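Stress response kinase A (Escherichia coli, PDB 1ZYL) catalyses the ATP-dependent phosphorylation of serine and threonine residues, its own included, and probably protects the cell against oxidative and envelope stress. Local coordinates at residues A[199-203]-A[204-208]; A[241-244]-A[245-249]. All coordinates share one frame; numbering follows the deposited sequence.

Interaction 1 of 2, residues A[199-203]-A[204-208]; sequences HGDCH and AGNIL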
# COMPACT_ATOMS: atom_id res chain seq x y z
N HIS A 199 7.19 -3.69 0.99
CA HIS A 199 6.30 -3.65 -0.16
C HIS A 199 5.33 -2.52 0.18
O HIS A 199 4.77 -1.89 -0.70
CB HIS A 199 5.53 -4.95 -0.32
CG HIS A 199 4.45 -4.87 -1.36
ND1 HIS A 199 4.70 -5.01 -2.70
CD2 HIS A 199 3.13 -4.59 -1.25
CE1 HIS A 199 3.58 -4.82 -3.38
NE2 HIS A 199 2.61 -4.56 -2.52
N GLY A 200 5.14 -2.31 1.48
CA GLY A 200 4.28 -1.24 1.97
C GLY A 200 2.78 -1.40 1.90
O GLY A 200 2.08 -0.77 2.68
N ASP A 201 2.29 -2.22 0.98
CA ASP A 201 0.85 -2.44 0.82
C ASP A 201 0.69 -3.91 0.47
O ASP A 201 0.12 -4.26 -0.56
CB ASP A 201 0.32 -1.58 -0.33
CG ASP A 201 -1.20 -1.61 -0.45
OD1 ASP A 201 -1.74 -1.04 -1.42
OD2 ASP A 201 -1.86 -2.20 0.43
N CYS A 202 1.19 -4.79 1.34
CA CYS A 202 1.14 -6.22 1.08
C CYS A 202 -0.06 -6.95 1.64
O CYS A 202 -0.09 -7.32 2.81
CB CYS A 202 2.42 -6.87 1.59
SG CYS A 202 2.57 -8.61 1.15
N HIS A 203 -1.03 -7.17 0.78
CA HIS A 203 -2.26 -7.86 1.15
C HIS A 203 -2.74 -8.56 -0.12
O HIS A 203 -2.42 -8.14 -1.24
CB HIS A 203 -3.31 -6.86 1.63
CG HIS A 203 -3.81 -5.94 0.56
ND1 HIS A 203 -4.78 -6.32 -0.34
CD2 HIS A 203 -3.42 -4.70 0.20
CE1 HIS A 203 -4.97 -5.34 -1.21
NE2 HIS A 203 -4.16 -4.35 -0.90
N ALA A 204 -3.51 -9.63 0.06
CA ALA A 204 -4.02 -10.41 -1.06
C ALA A 204 -4.21 -9.61 -2.36
O ALA A 204 -3.70 -10.00 -3.41
CB ALA A 204 -5.34 -11.05 -0.66
N GLY A 205 -4.92 -8.50 -2.28
CA GLY A 205 -5.16 -7.71 -3.47
C GLY A 205 -3.99 -7.47 -4.41
O GLY A 205 -4.13 -7.60 -5.62
N ASN A 206 -2.84 -7.10 -3.85
CA ASN A 206 -1.66 -6.81 -4.65
C ASN A 206 -0.76 -8.01 -4.87
O ASN A 206 0.45 -7.87 -5.07
CB ASN A 206 -0.85 -5.68 -4.00
CG ASN A 206 -1.60 -4.38 -3.96
OD1 ASN A 206 -2.06 -3.89 -4.99
ND2 ASN A 206 -1.72 -3.80 -2.77
N ILE A 207 -1.33 -9.20 -4.84
CA ILE A 207 -0.51 -10.37 -5.08
C ILE A 207 -1.25 -11.28 -6.08
O ILE A 207 -2.45 -11.53 -5.95
CB ILE A 207 -0.18 -11.08 -3.72
CG1 ILE A 207 0.92 -12.11 -3.91
CG2 ILE A 207 -1.39 -11.76 -3.15
CD1 ILE A 207 0.50 -13.33 -4.67
N LEU A 208 -0.53 -11.72 -7.11
CA LEU A 208 -1.07 -12.58 -8.15
C LEU A 208 -0.43 -13.96 -8.12
O LEU A 208 0.66 -14.13 -7.57
CB LEU A 208 -0.81 -11.97 -9.52
CG LEU A 208 -1.57 -10.69 -9.84
CD1 LEU A 208 -0.88 -9.98 -10.98
CD2 LEU A 208 -3.01 -11.03 -10.18

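Interaction 2 of 2, residues A[241-244]-A[245-249]; sequences QRMQ and LETII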
# COMPACT_ATOMS: atom_id res chain seq x y z
N GLN A 241 -6.01 -17.80 12.14
CA GLN A 241 -4.97 -16.79 12.05
C GLN A 241 -3.80 -17.11 12.97
O GLN A 241 -2.71 -16.58 12.80
CB GLN A 241 -5.54 -15.42 12.42
CG GLN A 241 -6.71 -15.02 11.57
CD GLN A 241 -6.97 -13.53 11.59
OE1 GLN A 241 -7.97 -13.06 11.06
NE2 GLN A 241 -6.05 -12.78 12.20
N ARG A 242 -4.04 -17.96 13.95
CA ARG A 242 -2.95 -18.33 14.84
C ARG A 242 -2.01 -19.25 14.08
O ARG A 242 -0.79 -19.19 14.26
CB ARG A 242 -3.45 -19.07 16.08
CG ARG A 242 -2.32 -19.54 16.96
CD ARG A 242 -2.78 -20.46 18.06
NE ARG A 242 -1.63 -21.01 18.77
CZ ARG A 242 -1.70 -21.93 19.73
NH1 ARG A 242 -0.59 -22.37 20.32
NH2 ARG A 242 -2.89 -22.41 20.09
N MET A 243 -2.56 -20.10 13.22
CA MET A 243 -1.71 -21.02 12.49
C MET A 243 -1.10 -20.41 11.24
O MET A 243 0.02 -20.77 10.87
CB MET A 243 -2.46 -22.30 12.14
CG MET A 243 -3.44 -22.16 11.01
SD MET A 243 -3.21 -23.51 9.88
CE MET A 243 -1.96 -22.81 8.84
N GLN A 244 -1.83 -19.51 10.58
CA GLN A 244 -1.30 -18.87 9.36
C GLN A 244 -0.09 -18.06 9.77
O GLN A 244 0.98 -18.17 9.18
CB GLN A 244 -2.31 -17.92 8.74
CG GLN A 244 -3.67 -18.49 8.53
CD GLN A 244 -4.63 -17.47 7.96
OE1 GLN A 244 -4.48 -16.27 8.20
NE2 GLN A 244 -5.62 -17.94 7.21
N LEU A 245 -0.27 -17.24 10.79
CA LEU A 245 0.83 -16.43 11.27
C LEU A 245 1.98 -17.36 11.60
O LEU A 245 3.10 -17.19 11.13
CB LEU A 245 0.42 -15.64 12.51
CG LEU A 245 1.52 -14.71 13.01
CD1 LEU A 245 2.06 -13.90 11.83
CD2 LEU A 245 0.98 -13.79 14.09
N GLU A 246 1.69 -18.36 12.41
CA GLU A 246 2.69 -19.32 12.80
C GLU A 246 3.34 -19.94 11.56
O GLU A 246 4.55 -20.16 11.52
CB GLU A 246 2.02 -20.38 13.67
CG GLU A 246 2.94 -21.33 14.42
CD GLU A 246 2.21 -22.11 15.51
OE1 GLU A 246 2.73 -23.15 15.97
OE2 GLU A 246 1.11 -21.68 15.91
N THR A 247 2.53 -20.16 10.52
CA THR A 247 3.00 -20.78 9.29
C THR A 247 3.83 -19.91 8.34
O THR A 247 4.88 -20.34 7.86
CB THR A 247 1.83 -21.38 8.48
OG1 THR A 247 1.31 -22.51 9.17
CG2 THR A 247 2.27 -21.80 7.10
N ILE A 248 3.35 -18.70 8.07
CA ILE A 248 4.07 -17.82 7.17
C ILE A 248 5.42 -17.41 7.75
O ILE A 248 6.35 -17.11 7.01
CB ILE A 248 3.23 -16.55 6.80
CG1 ILE A 248 3.30 -15.52 7.92
CG2 ILE A 248 1.79 -16.92 6.53
CD1 ILE A 248 4.42 -14.54 7.76
N ILE A 249 5.55 -17.41 9.08
CA ILE A 249 6.80 -17.05 9.71
C ILE A 249 7.82 -18.17 9.57
O ILE A 249 9.01 -17.92 9.44
CB ILE A 249 6.65 -16.78 11.22
CG1 ILE A 249 5.59 -15.71 11.47
CG2 ILE A 249 7.99 -16.30 11.80
CD1 ILE A 249 5.33 -15.43 12.93

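Interaction 1 of 2, residues A[199-203]-A[204-208]
Asn206 turns its amide back toward Asp201, and ND2 donates a hydrogen bond to the Asp201 backbone O at 2.9 Å. The donor lies in the plane of that carbonyl. Asn206 CG lies beside its backbone N, opposite the carbonyl carbon (chi1 -64°), and from there ND2 reaches the Asp201 carbonyl. The Asp201 carboxylate stands nearly upright to this amide, the two planes 73° apart, and its OD1 is 3.1 Å from ND2. The His203 ring crosses the amide at a slant. Its NE2 comes within 3.1 Å of Asn206 ND2, but the angle is poor for a hydrogen bond. One face of the same ring covers the Asn206 backbone N, and Asp201 OD2 lies at its edge, in plane. The backbone closes a tight turn: Asn206 N donates to His203 O at 2.8 Å. His199 NE2 lies 3.9 Å from Asn206 CB. Asp201 OD2 has its salt bridge with Arg273.

The HGDCHAGN sequence is the catalytic loop of the APH-like kinase fold. Asp201 is the inferred proton acceptor, and Asn206 is an inferred magnesium ligand, as is nearby Asp217. The hydrogen bond from the Asn206 amide to the Asp201 carbonyl ties these two loop residues together. With ND2 turned to Asp201, OD1 of Asn206 is probably the atom available to a metal ion.

Interaction 2 of 2, residues A[241-244]-A[245-249]
Thr247 reaches back one turn to Met243 and grips its carbonyl twice. Thr247 N donates to Met243 O at 2.6 Å, the ordinary helix bond. The hydroxyl OG1 donates to the same Met243 O at 2.8 Å. The two donors come from opposite faces of the carbonyl plane. OG1 lies close to its own backbone N and opposite the carbonyl carbon (chi1 -70°), a setting that lets the hydroxyl bend back on the preceding turn. The Met243 chain folds over at chi2 and chi3 and runs alongside Thr247, with its methyl CE beside OG1. A valine here would probably leave Met243 O with the backbone bond alone, its second donor gone.

Around this pair the i to i+4 backbone bonds of the helix continue. Ile248 N donates to Gln244 O at 2.7 Å. Leu245 N and Glu246 N donate in the same way to Gln241 O and Arg242 O. Arg242 and Glu246 extend side by side in the same direction. Arg242 NE is 4.0 Å from Glu246 OE2, with the oxygen well out of the guanidinium plane. This is too long for a salt bridge, though the opposite charges probably attract. Gln244 is buried, and its OE1 takes a hydrogen bond from the backbone N of Asn235, linking the helix to the chain just before it.

All of this is one piece of helix 238-252, away from the annotated sites. Met243, Gln244, Thr247 and Ile248 touch helix 119-136 through Ile119, Met122 and Glu123. Leu245 and Ile249 rest on loop residues Ile263 and Phe258.

How the interactions relate
Both interactions are local, and they come in series along the chain, interaction 1 first. The centres of interaction 1 and interaction 2 lie about 17 Å apart. The nearest atoms of interaction 1 and interaction 2 are about 9 Å apart, so the two do not touch. Interaction 1 is the catalytic loop running into strand 207-209, close to the centre of the chain. Interaction 2 lies within helix 238-252, farther out. Strands 213-215 and 223-224 and helix 228-231 come between them along the chain. Helix 119-136 is shared: His199, Cys202 and Ile207 touch it, and Met243, Gln244, Thr247 and Ile248 pack on its first turns. One helix thus lies against both the catalytic loop and an outer helix.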